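Local coordinates for putative trimethylamine methyltransferase (Rhizobium meliloti, PDB 4YYC), which probably transfers methyl groups, as a member of the trimethylamine methyltransferase family, at residues Glu57-Ile62 with Ala343-Arg348. Sequence-based numbering, arbitrary orientation.
Sequences EGLQLI and AAQLAR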
loop_
_atom_site.group_PDB
_atom_site.type_symbol
_atom_site.label_atom_id
_atom_site.label_comp_id
_atom_site.label_asym_id
_atom_site.label_seq_id
_atom_site.Cartn_x
_atom_site.Cartn_y
_atom_site.Cartn_z
ATOM N N GLU A 57 12.130 18.231 14.617
ATOM C CA GLU A 57 12.945 19.287 14.001
ATOM C C GLU A 57 12.469 19.588 12.585
ATOM O O GLU A 57 12.403 20.744 12.203
ATOM C CB GLU A 57 14.438 18.951 14.001
ATOM C CG GLU A 57 15.271 19.734 12.980
ATOM N N GLY A 58 12.121 18.543 11.824
ATOM C CA GLY A 58 11.625 18.698 10.480
ATOM C C GLY A 58 10.287 19.407 10.471
ATOM O O GLY A 58 10.022 20.227 9.612
ATOM N N LEU A 59 9.418 19.060 11.408
ATOM C CA LEU A 59 8.111 19.701 11.471
ATOM C C LEU A 59 8.265 21.191 11.785
ATOM O O LEU A 59 7.650 22.038 11.139
ATOM C CB LEU A 59 7.228 19.067 12.520
ATOM C CG LEU A 59 6.814 17.654 12.174
ATOM C CD1 LEU A 59 6.389 16.879 13.411
ATOM C CD2 LEU A 59 5.696 17.714 11.134
ATOM N N GLN A 60 9.075 21.496 12.794
ATOM C CA GLN A 60 9.360 22.894 13.122
ATOM C C GLN A 60 9.979 23.671 11.960
ATOM O O GLN A 60 9.700 24.838 11.771
ATOM C CB GLN A 60 10.280 22.955 14.349
ATOM C CG GLN A 60 9.534 22.619 15.623
ATOM C CD GLN A 60 10.399 22.815 16.860
ATOM O OE1 GLN A 60 11.224 23.703 16.902
ATOM N NE2 GLN A 60 10.210 21.985 17.850
ATOM N N LEU A 61 10.814 23.004 11.178
ATOM C CA LEU A 61 11.445 23.629 10.032
ATOM C C LEU A 61 10.426 24.038 8.978
ATOM O O LEU A 61 10.450 25.161 8.485
ATOM C CB LEU A 61 12.470 22.664 9.459
ATOM C CG LEU A 61 13.182 23.075 8.180
ATOM C CD1 LEU A 61 13.961 24.348 8.403
ATOM C CD2 LEU A 61 14.144 21.939 7.795
ATOM N N ILE A 62 9.546 23.100 8.642
ATOM C CA ILE A 62 8.488 23.373 7.666
ATOM C C ILE A 62 7.558 24.470 8.185
ATOM O O ILE A 62 7.201 25.374 7.442
ATOM C CB ILE A 62 7.690 22.115 7.299
ATOM C CG1 ILE A 62 8.606 21.028 6.703
ATOM C CG2 ILE A 62 6.582 22.456 6.310
ATOM C CD1 ILE A 62 9.373 21.455 5.475
ATOM N N ALA A 343 2.052 16.128 5.466
ATOM C CA ALA A 343 0.988 17.132 5.560
ATOM C C ALA A 343 0.003 16.731 6.675
ATOM O O ALA A 343 -0.525 17.571 7.423
ATOM C CB ALA A 343 0.278 17.296 4.223
ATOM N N ALA A 344 -0.274 15.446 6.806
ATOM C CA ALA A 344 -1.136 14.977 7.902
ATOM C C ALA A 344 -0.578 15.325 9.282
ATOM O O ALA A 344 -1.325 15.746 10.181
ATOM C CB ALA A 344 -1.347 13.475 7.798
ATOM N N GLN A 345 0.735 15.184 9.444
ATOM C CA GLN A 345 1.382 15.586 10.653
ATOM C C GLN A 345 1.189 17.071 10.911
ATOM O O GLN A 345 0.851 17.467 12.049
ATOM C CB GLN A 345 2.887 15.275 10.641
ATOM C CG GLN A 345 3.195 13.801 10.568
ATOM C CD GLN A 345 4.683 13.513 10.589
ATOM O OE1 GLN A 345 5.273 13.166 9.556
ATOM N NE2 GLN A 345 5.287 13.708 11.737
ATOM N N LEU A 346 1.390 17.876 9.880
ATOM C CA LEU A 346 1.221 19.349 10.017
ATOM C C LEU A 346 -0.209 19.735 10.325
ATOM O O LEU A 346 -0.466 20.675 11.088
ATOM C CB LEU A 346 1.697 20.047 8.757
ATOM C CG LEU A 346 3.205 19.912 8.527
ATOM C CD1 LEU A 346 3.486 20.312 7.084
ATOM C CD2 LEU A 346 4.036 20.676 9.530
ATOM N N ALA A 347 -1.162 19.001 9.737
ATOM C CA ALA A 347 -2.590 19.237 10.013
ATOM C C ALA A 347 -2.986 18.931 11.448
ATOM O O ALA A 347 -3.724 19.712 12.107
ATOM C CB ALA A 347 -3.436 18.429 9.033
ATOM N N ARG A 348 -2.456 17.846 11.992
ATOM C CA ARG A 348 -2.771 17.483 13.397
ATOM C C ARG A 348 -2.220 18.550 14.316
ATOM O O ARG A 348 -2.867 18.936 15.295
ATOM C CB ARG A 348 -2.234 16.099 13.757
ATOM C CG ARG A 348 -3.057 14.933 13.179
ATOM C CD ARG A 348 -2.562 13.593 13.697
ATOM N NE ARG A 348 -1.285 13.164 13.128
ATOM C CZ ARG A 348 -1.126 12.551 11.959
ATOM N NH1 ARG A 348 -2.150 12.263 11.178
ATOM N NH2 ARG A 348 0.105 12.223 11.570
#
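Leu59 and Leu346 reach for each other between two helices, their side chains running past one another in opposite directions until Leu59 CD2 lies 3.8 Å from Leu346 CD2. The other methyl of Leu346 turns to the next turn of helix 56-73, where CD1 meets Ile62 CG2 at 3.8 Å, the two side chains crossing at about a right angle. CG2 is placed opposite the backbone N of Ile62 because chi1, measured to CG1, is -59°, while the end of the side chain leads away from helix 334-350; Ile62 also packs on Ala287, Leu290 and Thr291 of helix 286-307. Leu59 also crosses Gln345: CD2 packs on the aliphatic root of the glutamine, 3.8 Å from Gln345 CB, and CD1 comes equally near Gln345 NE2. That last approach is a van der Waals contact, and no hydrogen bond joins the two segments. The polar end of Gln345 is instead held by the chain leading into helix 56-73, since its OE1 accepts hydrogen bonds from both Val53 N and Leu54 N. An extended chain beyond CG (chi2 -179°) carries the amide out to that backbone. At the start of the same helix, Asp55 OD1 accepts a hydrogen bond from Gly58 N. The axes of segments 57-62 and 343-348 approach to 10.8 Å and cross at -77°, with the leucine side chains filling the distance between the backbones. Helix 334-350 lies in the connection between the parallel strands 313-322 and 354-355, part of the beta/alpha-barrel core expected for this family; the contact packs helix 56-73 against the outward-facing side of helix 334-350.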